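PDB 1RC6: (S)-ureidoglycine aminohydrolase from Escherichia coli, which catalyses the manganese-dependent hydrolysis of (S)-ureidoglycine to (S)-ureidoglycolate and ammonia, the second stereospecific hydrolysis in allantoin degradation. Local coordinates for residues Pro40-Cys45 with Gly70-Gly75; Thr83-Ile88 with Ile129-Arg134; Ala143-Ser148 with Leu175-Asn180; Gly149-Leu154 with Leu168-Lys173. All coordinates share one frame; numbering follows the deposited sequence.

In the fold
The chain folds as two cupin domains, and the four contacts run from the outer rim of the first to its junction with the second. Contact 1 closes an edge of the N-terminal cupin and touches contact 2 through F42 CE2 and L131 CD1, 3.9 Å apart. Contact 2 is the central strand pair; its Y132 side chain lies about 7 Å from that of K253, a probable substrate-binding residue. Contacts 3 and 4 share strand 147-150 and tie it to the C-terminal cupin, their centres about 12 Å apart. Contact 4 reaches contact 2 where F84 CZ lies 4.0 Å from F170 CD1, and contact 3 does so through M179 on Y132.

Contact 1: residues Pro40-Cys45 with Gly70-Gly75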
loop_
_atom_site.group_PDB
_atom_site.type_symbol
_atom_site.label_atom_id
_atom_site.label_comp_id
_atom_site.label_asym_id
_atom_site.label_seq_id
_atom_site.Cartn_x
_atom_site.Cartn_y
_atom_site.Cartn_z
ATOM N N PRO A 40 12.608 15.240 0.571
ATOM C CA PRO A 40 13.905 15.258 -0.116
ATOM C C PRO A 40 14.170 13.946 -0.881
ATOM O O PRO A 40 13.909 12.845 -0.385
ATOM C CB PRO A 40 14.900 15.506 1.023
ATOM C CG PRO A 40 14.185 14.984 2.238
ATOM C CD PRO A 40 12.765 15.445 2.021
ATOM N N GLY A 41 14.672 14.083 -2.104
ATOM C CA GLY A 41 14.939 12.933 -2.938
ATOM C C GLY A 41 13.844 12.720 -3.971
ATOM O O GLY A 41 14.062 12.082 -4.994
ATOM N N PHE A 42 12.651 13.235 -3.713
ATOM C CA PHE A 42 11.573 13.053 -4.671
ATOM C C PHE A 42 11.510 14.265 -5.604
ATOM O O PHE A 42 11.268 15.390 -5.166
ATOM C CB PHE A 42 10.243 12.827 -3.940
ATOM C CG PHE A 42 10.185 11.518 -3.162
ATOM C CD1 PHE A 42 10.966 11.328 -2.010
ATOM C CD2 PHE A 42 9.358 10.472 -3.584
ATOM C CE1 PHE A 42 10.921 10.113 -1.291
ATOM C CE2 PHE A 42 9.302 9.249 -2.879
ATOM C CZ PHE A 42 10.088 9.069 -1.724
ATOM N N GLU A 43 11.757 14.026 -6.891
ATOM C CA GLU A 43 11.753 15.089 -7.885
ATOM C C GLU A 43 10.620 14.930 -8.878
ATOM O O GLU A 43 10.222 13.813 -9.206
ATOM C CB GLU A 43 13.062 15.090 -8.662
ATOM C CG GLU A 43 14.303 15.059 -7.811
ATOM C CD GLU A 43 14.510 16.343 -7.062
ATOM O OE1 GLU A 43 15.522 16.447 -6.334
ATOM O OE2 GLU A 43 13.660 17.249 -7.207
ATOM N N ASN A 44 10.111 16.060 -9.352
ATOM C CA ASN A 44 9.044 16.083 -10.344
ATOM C C ASN A 44 7.899 15.095 -10.107
ATOM O O ASN A 44 7.543 14.318 -11.003
ATOM C CB ASN A 44 9.651 15.838 -11.718
ATOM C CG ASN A 44 10.844 16.718 -11.974
ATOM O OD1 ASN A 44 10.777 17.929 -11.792
ATOM N ND2 ASN A 44 11.950 16.117 -12.398
ATOM N N CYS A 45 7.310 15.150 -8.915
ATOM C CA CYS A 45 6.212 14.256 -8.560
ATOM C C CYS A 45 5.550 14.757 -7.287
ATOM O O CYS A 45 6.192 15.423 -6.477
ATOM C CB CYS A 45 6.745 12.852 -8.286
ATOM S SG CYS A 45 7.766 12.806 -6.782
ATOM N N GLY A 70 9.689 12.032 -12.912
ATOM C CA GLY A 70 9.400 12.039 -11.498
ATOM C C GLY A 70 9.795 10.707 -10.899
ATOM O O GLY A 70 9.633 9.659 -11.529
ATOM N N GLY A 71 10.325 10.749 -9.684
ATOM C CA GLY A 71 10.735 9.538 -9.019
ATOM C C GLY A 71 11.774 9.891 -7.986
ATOM O O GLY A 71 11.855 11.043 -7.535
ATOM N N ASN A 72 12.575 8.905 -7.604
ATOM C CA ASN A 72 13.617 9.127 -6.623
ATOM C C ASN A 72 14.859 8.418 -7.097
ATOM O O ASN A 72 14.925 7.189 -7.127
ATOM C CB ASN A 72 13.182 8.591 -5.261
ATOM C CG ASN A 72 14.146 8.963 -4.160
ATOM O OD1 ASN A 72 15.339 8.665 -4.233
ATOM N ND2 ASN A 72 13.630 9.615 -3.124
ATOM N N GLN A 73 15.841 9.214 -7.483
ATOM C CA GLN A 73 17.101 8.706 -7.984
ATOM C C GLN A 73 18.125 8.634 -6.865
ATOM O O GLN A 73 19.212 8.108 -7.034
ATOM C CB GLN A 73 17.597 9.628 -9.089
ATOM C CG GLN A 73 16.612 9.788 -10.233
ATOM C CD GLN A 73 16.632 8.612 -11.181
ATOM O OE1 GLN A 73 16.518 7.463 -10.763
ATOM N NE2 GLN A 73 16.771 8.894 -12.469
ATOM N N GLN A 74 17.763 9.160 -5.709
ATOM C CA GLN A 74 18.657 9.173 -4.574
ATOM C C GLN A 74 18.716 7.867 -3.807
ATOM O O GLN A 74 19.733 7.550 -3.214
ATOM C CB GLN A 74 18.251 10.289 -3.631
ATOM C CG GLN A 74 18.964 10.280 -2.300
ATOM C CD GLN A 74 18.542 11.454 -1.434
ATOM O OE1 GLN A 74 18.612 12.609 -1.866
ATOM N NE2 GLN A 74 18.099 11.168 -0.210
ATOM N N GLY A 75 17.633 7.104 -3.820
ATOM C CA GLY A 75 17.622 5.858 -3.081
ATOM C C GLY A 75 16.615 5.976 -1.953
ATOM O O GLY A 75 16.817 6.742 -1.008
#
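N72 points its amide nitrogen at one face of the F42 ring, the amide standing nearly upright on it with the two planes 85° apart. N72 ND2 stands 3.3 Å from F42 CE1, above the face but displaced toward the rim. N72 can reach there because its CG is anti to the backbone N (chi1 -172°), which carries the amide across to the 40-45 segment. The same amide lies against the backbone of G41; a CB at G41 would run into ND2, and the positive phi of this residue is in any case a glycine conformation.

Beside this pair the two backbones are joined by two bonds, E43 N to G71 O and G71 N to E43 O, both 3.1 Å long. They make E43 and G71 an antiparallel hydrogen-bonded pair. Further along, G70 CA packs against the turn at N44 and C45, approaching C45 CB to 4.2 Å; a side chain at G70 would collide with N44 O.

One shell out, the amide is fixed from its other end. N72 OD1 accepts from G75 N at 2.8 Å and more weakly from Q74 N, an Asx motif that curls the chain and keeps ND2 turned to the ring. F119 of strand 118-121 packs on both F42 and N72, and C45 rests on V64 and L66. Further backbone bonds join N44 to H67 and N72 to F119. A short antiparallel bridge and an Asx motif thus join strand 42-43 to the loop between strands 60-67 and 81-89 of the N-terminal cupin, away from the probable manganese and substrate site.

Contact 2: residues Thr83-Ile88 with Ile129-Arg134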
loop_
_atom_site.group_PDB
_atom_site.type_symbol
_atom_site.label_atom_id
_atom_site.label_comp_id
_atom_site.label_asym_id
_atom_site.label_seq_id
_atom_site.Cartn_x
_atom_site.Cartn_y
_atom_site.Cartn_z
ATOM N N THR A 83 11.451 -2.042 2.122
ATOM C CA THR A 83 10.496 -1.242 1.366
ATOM C C THR A 83 9.721 -2.042 0.361
ATOM O O THR A 83 10.097 -3.156 0.024
ATOM C CB THR A 83 11.190 -0.104 0.611
ATOM O OG1 THR A 83 12.079 -0.660 -0.359
ATOM C CG2 THR A 83 11.974 0.773 1.571
ATOM N N PHE A 84 8.635 -1.457 -0.127
ATOM C CA PHE A 84 7.778 -2.112 -1.109
ATOM C C PHE A 84 7.133 -1.072 -2.007
ATOM O O PHE A 84 6.597 -0.072 -1.529
ATOM C CB PHE A 84 6.702 -2.933 -0.387
ATOM C CG PHE A 84 5.654 -3.503 -1.298
ATOM C CD1 PHE A 84 4.561 -2.744 -1.679
ATOM C CD2 PHE A 84 5.776 -4.804 -1.794
ATOM C CE1 PHE A 84 3.600 -3.262 -2.544
ATOM C CE2 PHE A 84 4.819 -5.334 -2.662
ATOM C CZ PHE A 84 3.731 -4.562 -3.038
ATOM N N LEU A 85 7.173 -1.309 -3.309
ATOM C CA LEU A 85 6.588 -0.384 -4.264
ATOM C C LEU A 85 5.568 -1.101 -5.141
ATOM O O LEU A 85 5.776 -2.241 -5.528
ATOM C CB LEU A 85 7.691 0.230 -5.140
ATOM C CG LEU A 85 7.297 1.192 -6.273
ATOM C CD1 LEU A 85 8.519 1.949 -6.768
ATOM C CD2 LEU A 85 6.646 0.427 -7.401
ATOM N N TYR A 86 4.465 -0.426 -5.452
ATOM C CA TYR A 86 3.433 -1.005 -6.295
ATOM C C TYR A 86 2.967 0.013 -7.331
ATOM O O TYR A 86 2.549 1.115 -6.992
ATOM C CB TYR A 86 2.242 -1.451 -5.455
ATOM C CG TYR A 86 1.095 -1.959 -6.284
ATOM C CD1 TYR A 86 1.005 -3.297 -6.634
ATOM C CD2 TYR A 86 0.127 -1.084 -6.773
ATOM C CE1 TYR A 86 -0.015 -3.764 -7.457
ATOM C CE2 TYR A 86 -0.897 -1.534 -7.600
ATOM C CZ TYR A 86 -0.960 -2.877 -7.943
ATOM O OH TYR A 86 -1.933 -3.322 -8.813
ATOM N N VAL A 87 3.047 -0.365 -8.600
ATOM C CA VAL A 87 2.627 0.519 -9.664
ATOM C C VAL A 87 1.120 0.481 -9.799
ATOM O O VAL A 87 0.552 -0.488 -10.292
ATOM C CB VAL A 87 3.241 0.128 -11.017
ATOM C CG1 VAL A 87 2.717 1.072 -12.101
ATOM C CG2 VAL A 87 4.770 0.178 -10.936
ATOM N N ILE A 88 0.480 1.547 -9.345
ATOM C CA ILE A 88 -0.960 1.651 -9.423
ATOM C C ILE A 88 -1.369 1.801 -10.890
ATOM O O ILE A 88 -2.383 1.253 -11.321
ATOM C CB ILE A 88 -1.445 2.859 -8.591
ATOM C CG1 ILE A 88 -1.138 2.612 -7.110
ATOM C CG2 ILE A 88 -2.929 3.084 -8.800
ATOM C CD1 ILE A 88 -1.278 3.836 -6.240
ATOM N N ILE A 129 2.333 5.691 -8.194
ATOM C CA ILE A 129 2.925 4.660 -7.357
ATOM C C ILE A 129 2.447 4.620 -5.893
ATOM O O ILE A 129 1.997 5.624 -5.335
ATOM C CB ILE A 129 4.473 4.819 -7.437
ATOM C CG1 ILE A 129 5.066 3.515 -7.932
ATOM C CG2 ILE A 129 5.068 5.301 -6.145
ATOM C CD1 ILE A 129 4.659 3.212 -9.371
ATOM N N PHE A 130 2.522 3.436 -5.288
ATOM C CA PHE A 130 2.158 3.248 -3.881
ATOM C C PHE A 130 3.434 2.796 -3.187
ATOM O O PHE A 130 4.019 1.794 -3.577
ATOM C CB PHE A 130 1.105 2.162 -3.710
ATOM C CG PHE A 130 0.841 1.810 -2.270
ATOM C CD1 PHE A 130 0.234 2.723 -1.420
ATOM C CD2 PHE A 130 1.251 0.593 -1.753
ATOM C CE1 PHE A 130 0.042 2.430 -0.079
ATOM C CE2 PHE A 130 1.070 0.284 -0.413
ATOM C CZ PHE A 130 0.464 1.204 0.429
ATOM N N LEU A 131 3.865 3.527 -2.164
ATOM C CA LEU A 131 5.093 3.201 -1.446
ATOM C C LEU A 131 4.859 2.805 -0.018
ATOM O O LEU A 131 3.916 3.278 0.613
ATOM C CB LEU A 131 6.053 4.382 -1.463
ATOM C CG LEU A 131 7.017 4.429 -2.643
ATOM C CD1 LEU A 131 7.879 5.659 -2.495
ATOM C CD2 LEU A 131 7.871 3.151 -2.695
ATOM N N TYR A 132 5.756 1.970 0.500
ATOM C CA TYR A 132 5.641 1.478 1.857
ATOM C C TYR A 132 6.995 1.137 2.435
ATOM O O TYR A 132 7.865 0.623 1.733
ATOM C CB TYR A 132 4.756 0.235 1.854
ATOM C CG TYR A 132 4.613 -0.463 3.187
ATOM C CD1 TYR A 132 5.614 -1.295 3.674
ATOM C CD2 TYR A 132 3.451 -0.323 3.948
ATOM C CE1 TYR A 132 5.452 -1.983 4.884
ATOM C CE2 TYR A 132 3.286 -1.001 5.155
ATOM C CZ TYR A 132 4.283 -1.832 5.613
ATOM O OH TYR A 132 4.089 -2.560 6.771
ATOM N N LYS A 133 7.182 1.428 3.717
ATOM C CA LYS A 133 8.439 1.109 4.370
ATOM C C LYS A 133 8.191 0.849 5.844
ATOM O O LYS A 133 7.265 1.395 6.423
ATOM C CB LYS A 133 9.437 2.256 4.224
ATOM C CG LYS A 133 9.085 3.498 5.043
ATOM C CD LYS A 133 10.229 4.507 5.073
ATOM C CE LYS A 133 9.847 5.738 5.860
ATOM N NZ LYS A 133 10.956 6.721 5.973
ATOM N N ARG A 134 9.014 -0.004 6.440
ATOM C CA ARG A 134 8.916 -0.321 7.865
ATOM C C ARG A 134 10.289 -0.783 8.333
ATOM O O ARG A 134 11.162 -1.075 7.518
ATOM C CB ARG A 134 7.892 -1.431 8.132
ATOM C CG ARG A 134 8.334 -2.804 7.714
ATOM C CD ARG A 134 7.299 -3.869 8.035
ATOM N NE ARG A 134 7.058 -4.009 9.471
ATOM C CZ ARG A 134 5.928 -3.636 10.072
ATOM N NH1 ARG A 134 4.936 -3.104 9.360
ATOM N NH2 ARG A 134 5.792 -3.778 11.382
#
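Four backbone hydrogen bonds join F84 and Y86 to Y132 and F130. Y86 N to F130 O and F130 N to Y86 O are both 2.9 Å; in the F84-Y132 pair the bond from Y132 N is weak. The strands run antiparallel, their axes at 169°.

Apolar contacts fill the face bearing L85, V87, I129 and L131. L85 has its CG anti to the backbone N (chi1 177°), and its branch crosses I129 at about a right angle, L85 CD2 lying 3.5 Å from I129 CG1. L85 CB meets L131 CD2 at 3.8 Å, while I129 CD1 tucks against V87 CG2. Cut back to an alanine, L85 would probably lose its packing on I129 CG1 and thin the contact there. M117, F76, Y62 and V64 cover this side.

The other face carries F84, Y86, F130 and Y132. Toward the second domain, F84 meets M181, Y86 meets I183 and I250, and Y132 meets M179 and S252. Here one polar bond stands out: R134 NH1 donates to Y132 OH at 2.8 Å, the hydroxyl lying in the guanidinium plane, and S58 OG binds NH2. Such a strand pair, one face lining a barrel and the other meeting the second domain, fits a bicupin.

Contact 3: residues Ala143-Ser148 with Leu175-Asn180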
loop_
_atom_site.group_PDB
_atom_site.type_symbol
_atom_site.label_atom_id
_atom_site.label_comp_id
_atom_site.label_asym_id
_atom_site.label_seq_id
_atom_site.Cartn_x
_atom_site.Cartn_y
_atom_site.Cartn_z
ATOM N N ALA A 143 16.435 -14.628 6.646
ATOM C CA ALA A 143 16.678 -13.346 6.006
ATOM C C ALA A 143 15.766 -13.235 4.790
ATOM O O ALA A 143 15.522 -14.221 4.103
ATOM C CB ALA A 143 18.138 -13.235 5.597
ATOM N N PRO A 144 15.239 -12.030 4.521
ATOM C CA PRO A 144 14.350 -11.831 3.374
ATOM C C PRO A 144 15.187 -11.573 2.126
ATOM O O PRO A 144 16.415 -11.602 2.182
ATOM C CB PRO A 144 13.541 -10.619 3.791
ATOM C CG PRO A 144 14.600 -9.776 4.449
ATOM C CD PRO A 144 15.403 -10.777 5.284
ATOM N N TRP A 145 14.528 -11.317 1.005
ATOM C CA TRP A 145 15.251 -11.048 -0.231
ATOM C C TRP A 145 14.407 -10.294 -1.259
ATOM O O TRP A 145 13.175 -10.309 -1.212
ATOM C CB TRP A 145 15.754 -12.356 -0.837
ATOM C CG TRP A 145 14.670 -13.328 -1.110
ATOM C CD1 TRP A 145 13.907 -13.420 -2.242
ATOM C CD2 TRP A 145 14.189 -14.337 -0.210
ATOM N NE1 TRP A 145 12.978 -14.431 -2.102
ATOM C CE2 TRP A 145 13.129 -15.010 -0.867
ATOM C CE3 TRP A 145 14.553 -14.733 1.088
ATOM C CZ2 TRP A 145 12.423 -16.071 -0.270
ATOM C CZ3 TRP A 145 13.856 -15.783 1.685
ATOM C CH2 TRP A 145 12.799 -16.443 1.002
ATOM N N LEU A 146 15.097 -9.638 -2.187
ATOM C CA LEU A 146 14.456 -8.865 -3.236
ATOM C C LEU A 146 13.426 -9.712 -3.958
ATOM O O LEU A 146 13.689 -10.856 -4.309
ATOM C CB LEU A 146 15.530 -8.372 -4.214
ATOM C CG LEU A 146 15.329 -7.732 -5.604
ATOM C CD1 LEU A 146 13.920 -7.882 -6.125
ATOM C CD2 LEU A 146 15.716 -6.285 -5.522
ATOM N N VAL A 147 12.243 -9.152 -4.156
ATOM C CA VAL A 147 11.188 -9.839 -4.885
ATOM C C VAL A 147 10.564 -8.813 -5.818
ATOM O O VAL A 147 10.358 -7.667 -5.432
ATOM C CB VAL A 147 10.103 -10.388 -3.950
ATOM C CG1 VAL A 147 9.023 -11.081 -4.764
ATOM C CG2 VAL A 147 10.717 -11.343 -2.963
ATOM N N SER A 148 10.278 -9.219 -7.047
ATOM C CA SER A 148 9.681 -8.316 -8.014
ATOM C C SER A 148 8.838 -9.087 -9.030
ATOM O O SER A 148 9.103 -10.248 -9.308
ATOM C CB SER A 148 10.782 -7.527 -8.719
ATOM O OG SER A 148 10.223 -6.572 -9.606
ATOM N N LEU A 175 9.552 -17.260 7.227
ATOM C CA LEU A 175 9.888 -16.419 8.360
ATOM C C LEU A 175 10.923 -15.376 8.017
ATOM O O LEU A 175 11.129 -14.428 8.780
ATOM C CB LEU A 175 10.407 -17.268 9.515
ATOM C CG LEU A 175 9.499 -18.419 9.958
ATOM C CD1 LEU A 175 10.108 -19.098 11.162
ATOM C CD2 LEU A 175 8.107 -17.894 10.282
ATOM N N GLY A 176 11.594 -15.557 6.882
ATOM C CA GLY A 176 12.597 -14.595 6.465
ATOM C C GLY A 176 11.892 -13.263 6.339
ATOM O O GLY A 176 12.469 -12.192 6.616
ATOM N N PHE A 177 10.625 -13.342 5.932
ATOM C CA PHE A 177 9.796 -12.160 5.772
ATOM C C PHE A 177 8.981 -11.889 7.033
ATOM O O PHE A 177 8.438 -12.802 7.646
ATOM C CB PHE A 177 8.873 -12.325 4.569
ATOM C CG PHE A 177 9.583 -12.248 3.246
ATOM C CD1 PHE A 177 9.548 -11.083 2.491
ATOM C CD2 PHE A 177 10.326 -13.325 2.777
ATOM C CE1 PHE A 177 10.247 -10.995 1.290
ATOM C CE2 PHE A 177 11.020 -13.248 1.590
ATOM C CZ PHE A 177 10.983 -12.082 0.843
ATOM N N ASP A 178 8.913 -10.618 7.413
ATOM C CA ASP A 178 8.179 -10.203 8.589
ATOM C C ASP A 178 6.963 -9.361 8.186
ATOM O O ASP A 178 6.402 -8.637 9.002
ATOM C CB ASP A 178 9.100 -9.402 9.508
ATOM C CG ASP A 178 9.495 -8.064 8.916
ATOM O OD1 ASP A 178 9.165 -7.803 7.738
ATOM O OD2 ASP A 178 10.144 -7.271 9.636
ATOM N N MET A 179 6.560 -9.455 6.922
ATOM C CA MET A 179 5.407 -8.701 6.444
ATOM C C MET A 179 4.930 -9.287 5.138
ATOM O O MET A 179 5.521 -10.225 4.621
ATOM C CB MET A 179 5.774 -7.239 6.204
ATOM C CG MET A 179 6.889 -7.087 5.206
ATOM S SD MET A 179 6.751 -5.624 4.178
ATOM C CE MET A 179 7.775 -4.610 4.987
ATOM N N ASN A 180 3.848 -8.730 4.614
ATOM C CA ASN A 180 3.315 -9.172 3.343
ATOM C C ASN A 180 2.332 -8.135 2.827
ATOM O O ASN A 180 1.769 -7.376 3.605
ATOM C CB ASN A 180 2.638 -10.527 3.490
ATOM C CG ASN A 180 2.680 -11.343 2.202
ATOM O OD1 ASN A 180 2.572 -12.569 2.226
ATOM N ND2 ASN A 180 2.828 -10.667 1.074
#
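A143 and P144 pass over G176 and F177 where the chain crosses from one cupin domain of this bicupin to the other: strand 147-150 edges the N-terminal sheet, while strand 179-186 belongs to the C-terminal one. At the start of the 143-148 segment, A143 O lies 3.8 Å from G176 CA, and a CB on that glycine would clash with it. P144 comes next. Its CB sits 4.0 Å from the centroid of the F177 ring, almost on the ring normal, a CH-pi contact over the face; it also meets G176 O, whose hydrogen bond comes from Y136 OH.

W145 takes the F177 ring at its edge. The two form a T-shaped pair, planes at 83° and centroids 4.8 Å apart, with F177 CE2 pointing at the six-membered ring of the indole. A chi1 of 58°, which puts CG between the backbone N and carbonyl carbon, swings the indole across that edge. With the phenyl ring gone, an alanine at F177 would probably lose the CH-pi contact of P144 and the T-shaped stack on the indole, and open a gap beside Y110, whose ring also meets F177.

V147 ends the path, pairing with Y110 through its backbone while V147 CG2 lies 3.9 Å from F177 CZ.

Contact 4: residues Gly149-Leu154 with Leu168-Lys173; sequences GNASEL and LDFLPK
L154 packs on F170 just beyond an Asx turn that ends strand 147-150, bridging the edge of the N-terminal cupin sheet to strand 166-169, an outermost, weakly bonded strand of the C-terminal sheet.

The main apolar contact is a CH-pi interaction. L154 CD1 lies 3.9 Å from the centroid of the F170 ring and 8° off its normal, the leucine branch coming down on the phenyl face at about a right angle. With CG beside the backbone N (chi1 -79°), both methyls are carried to the 168-173 segment: L154 CD1 also touches L168 CB, and L154 CD2 rests 3.6 Å from D169 O. A151 adds a smaller contact, its CB 4.3 Å from F170 CZ and close to L168 CD1. Y108 then meets F170 edge-to-face and also touches L154, and M181 and I183 of strand 179-186 pack on the phenyl ring, so side chains of both domains hold it.

No hydrogen bond joins the segments; the polar bonds instead shape each one. On the 168-173 side, K173 NZ and D169 OD2 make a long, weak salt bridge at 3.5 Å. On the other side, L154 N donates to A151 O at 2.7 Å, closing the turn that presents the leucine. N150 ND2 binds E105 O, which helps orient the amide that starts the Asx turn: N150 OD1 receives S152 N at 3.0 Å, in the carbonyl plane and on a lone pair.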
loop_
_atom_site.group_PDB
_atom_site.type_symbol
_atom_site.label_atom_id
_atom_site.label_comp_id
_atom_site.label_asym_id
_atom_site.label_seq_id
_atom_site.Cartn_x
_atom_site.Cartn_y
_atom_site.Cartn_z
ATOM N N GLY A 149 7.813 -8.447 -9.570
ATOM C CA GLY A 149 6.961 -9.110 -10.539
ATOM C C GLY A 149 5.735 -8.272 -10.846
ATOM O O GLY A 149 5.734 -7.050 -10.632
ATOM N N ASN A 150 4.688 -8.907 -11.352
ATOM C CA ASN A 150 3.468 -8.185 -11.647
ATOM C C ASN A 150 2.334 -8.944 -11.006
ATOM O O ASN A 150 2.397 -10.162 -10.876
ATOM C CB ASN A 150 3.240 -8.075 -13.156
ATOM C CG ASN A 150 2.222 -6.992 -13.513
ATOM O OD1 ASN A 150 1.022 -7.128 -13.234
ATOM N ND2 ASN A 150 2.706 -5.895 -14.117
ATOM N N ALA A 151 1.299 -8.228 -10.586
ATOM C CA ALA A 151 0.163 -8.872 -9.949
ATOM C C ALA A 151 -0.397 -9.915 -10.902
ATOM O O ALA A 151 -0.740 -11.030 -10.501
ATOM C CB ALA A 151 -0.900 -7.841 -9.607
ATOM N N SER A 152 -0.477 -9.542 -12.171
ATOM C CA SER A 152 -0.987 -10.436 -13.197
ATOM C C SER A 152 -0.433 -11.857 -13.032
ATOM O O SER A 152 -1.196 -12.825 -13.011
ATOM C CB SER A 152 -0.632 -9.888 -14.584
ATOM O OG SER A 152 0.770 -9.719 -14.736
ATOM N N GLU A 153 0.886 -11.976 -12.897
ATOM C CA GLU A 153 1.544 -13.273 -12.753
ATOM C C GLU A 153 1.460 -13.893 -11.353
ATOM O O GLU A 153 2.179 -14.842 -11.048
ATOM C CB GLU A 153 3.020 -13.164 -13.182
ATOM C CG GLU A 153 3.701 -11.873 -12.736
ATOM C CD GLU A 153 5.226 -11.936 -12.746
ATOM O OE1 GLU A 153 5.801 -12.682 -11.923
ATOM O OE2 GLU A 153 5.851 -11.231 -13.571
ATOM N N LEU A 154 0.588 -13.373 -10.498
ATOM C CA LEU A 154 0.461 -13.925 -9.148
ATOM C C LEU A 154 -0.627 -14.973 -9.072
ATOM O O LEU A 154 -1.555 -14.962 -9.873
ATOM C CB LEU A 154 0.130 -12.825 -8.139
ATOM C CG LEU A 154 1.240 -11.916 -7.622
ATOM C CD1 LEU A 154 0.663 -10.953 -6.599
ATOM C CD2 LEU A 154 2.330 -12.756 -6.991
ATOM N N LEU A 168 -4.621 -12.152 -3.193
ATOM C CA LEU A 168 -3.295 -12.226 -3.782
ATOM C C LEU A 168 -2.250 -12.034 -2.689
ATOM O O LEU A 168 -2.406 -11.177 -1.813
ATOM C CB LEU A 168 -3.100 -11.158 -4.852
ATOM C CG LEU A 168 -4.119 -11.112 -5.986
ATOM C CD1 LEU A 168 -3.541 -10.297 -7.143
ATOM C CD2 LEU A 168 -4.449 -12.530 -6.456
ATOM N N ASP A 169 -1.207 -12.857 -2.725
ATOM C CA ASP A 169 -0.119 -12.746 -1.768
ATOM C C ASP A 169 1.102 -12.311 -2.573
ATOM O O ASP A 169 1.555 -13.018 -3.473
ATOM C CB ASP A 169 0.143 -14.079 -1.076
ATOM C CG ASP A 169 -1.041 -14.557 -0.269
ATOM O OD1 ASP A 169 -1.993 -13.762 -0.098
ATOM O OD2 ASP A 169 -1.015 -15.723 0.199
ATOM N N PHE A 170 1.623 -11.135 -2.245
ATOM C CA PHE A 170 2.756 -10.564 -2.951
ATOM C C PHE A 170 4.123 -11.069 -2.559
ATOM O O PHE A 170 5.030 -11.076 -3.377
ATOM C CB PHE A 170 2.748 -9.054 -2.768
ATOM C CG PHE A 170 1.874 -8.338 -3.731
ATOM C CD1 PHE A 170 2.382 -7.867 -4.925
ATOM C CD2 PHE A 170 0.531 -8.128 -3.445
ATOM C CE1 PHE A 170 1.564 -7.192 -5.828
ATOM C CE2 PHE A 170 -0.296 -7.454 -4.346
ATOM C CZ PHE A 170 0.223 -6.987 -5.540
ATOM N N LEU A 171 4.274 -11.485 -1.311
ATOM C CA LEU A 171 5.570 -11.915 -0.817
ATOM C C LEU A 171 5.615 -13.336 -0.311
ATOM O O LEU A 171 4.594 -13.953 -0.066
ATOM C CB LEU A 171 6.012 -10.958 0.303
ATOM C CG LEU A 171 6.773 -9.665 -0.035
ATOM C CD1 LEU A 171 6.369 -9.113 -1.395
ATOM C CD2 LEU A 171 6.535 -8.648 1.063
ATOM N N PRO A 172 6.824 -13.887 -0.157
ATOM C CA PRO A 172 6.966 -15.260 0.338
ATOM C C PRO A 172 6.461 -15.321 1.785
ATOM O O PRO A 172 6.531 -14.328 2.501
ATOM C CB PRO A 172 8.479 -15.505 0.240
ATOM C CG PRO A 172 8.903 -14.619 -0.877
ATOM C CD PRO A 172 8.120 -13.357 -0.621
ATOM N N LYS A 173 5.972 -16.479 2.211
ATOM C CA LYS A 173 5.462 -16.651 3.571
ATOM C C LYS A 173 6.549 -17.016 4.582
ATOM O O LYS A 173 6.317 -16.962 5.779
ATOM C CB LYS A 173 4.392 -17.740 3.587
ATOM C CG LYS A 173 3.413 -17.658 2.430
ATOM C CD LYS A 173 2.447 -16.500 2.581
ATOM C CE LYS A 173 1.170 -16.957 3.262
ATOM N NZ LYS A 173 0.417 -17.940 2.426
#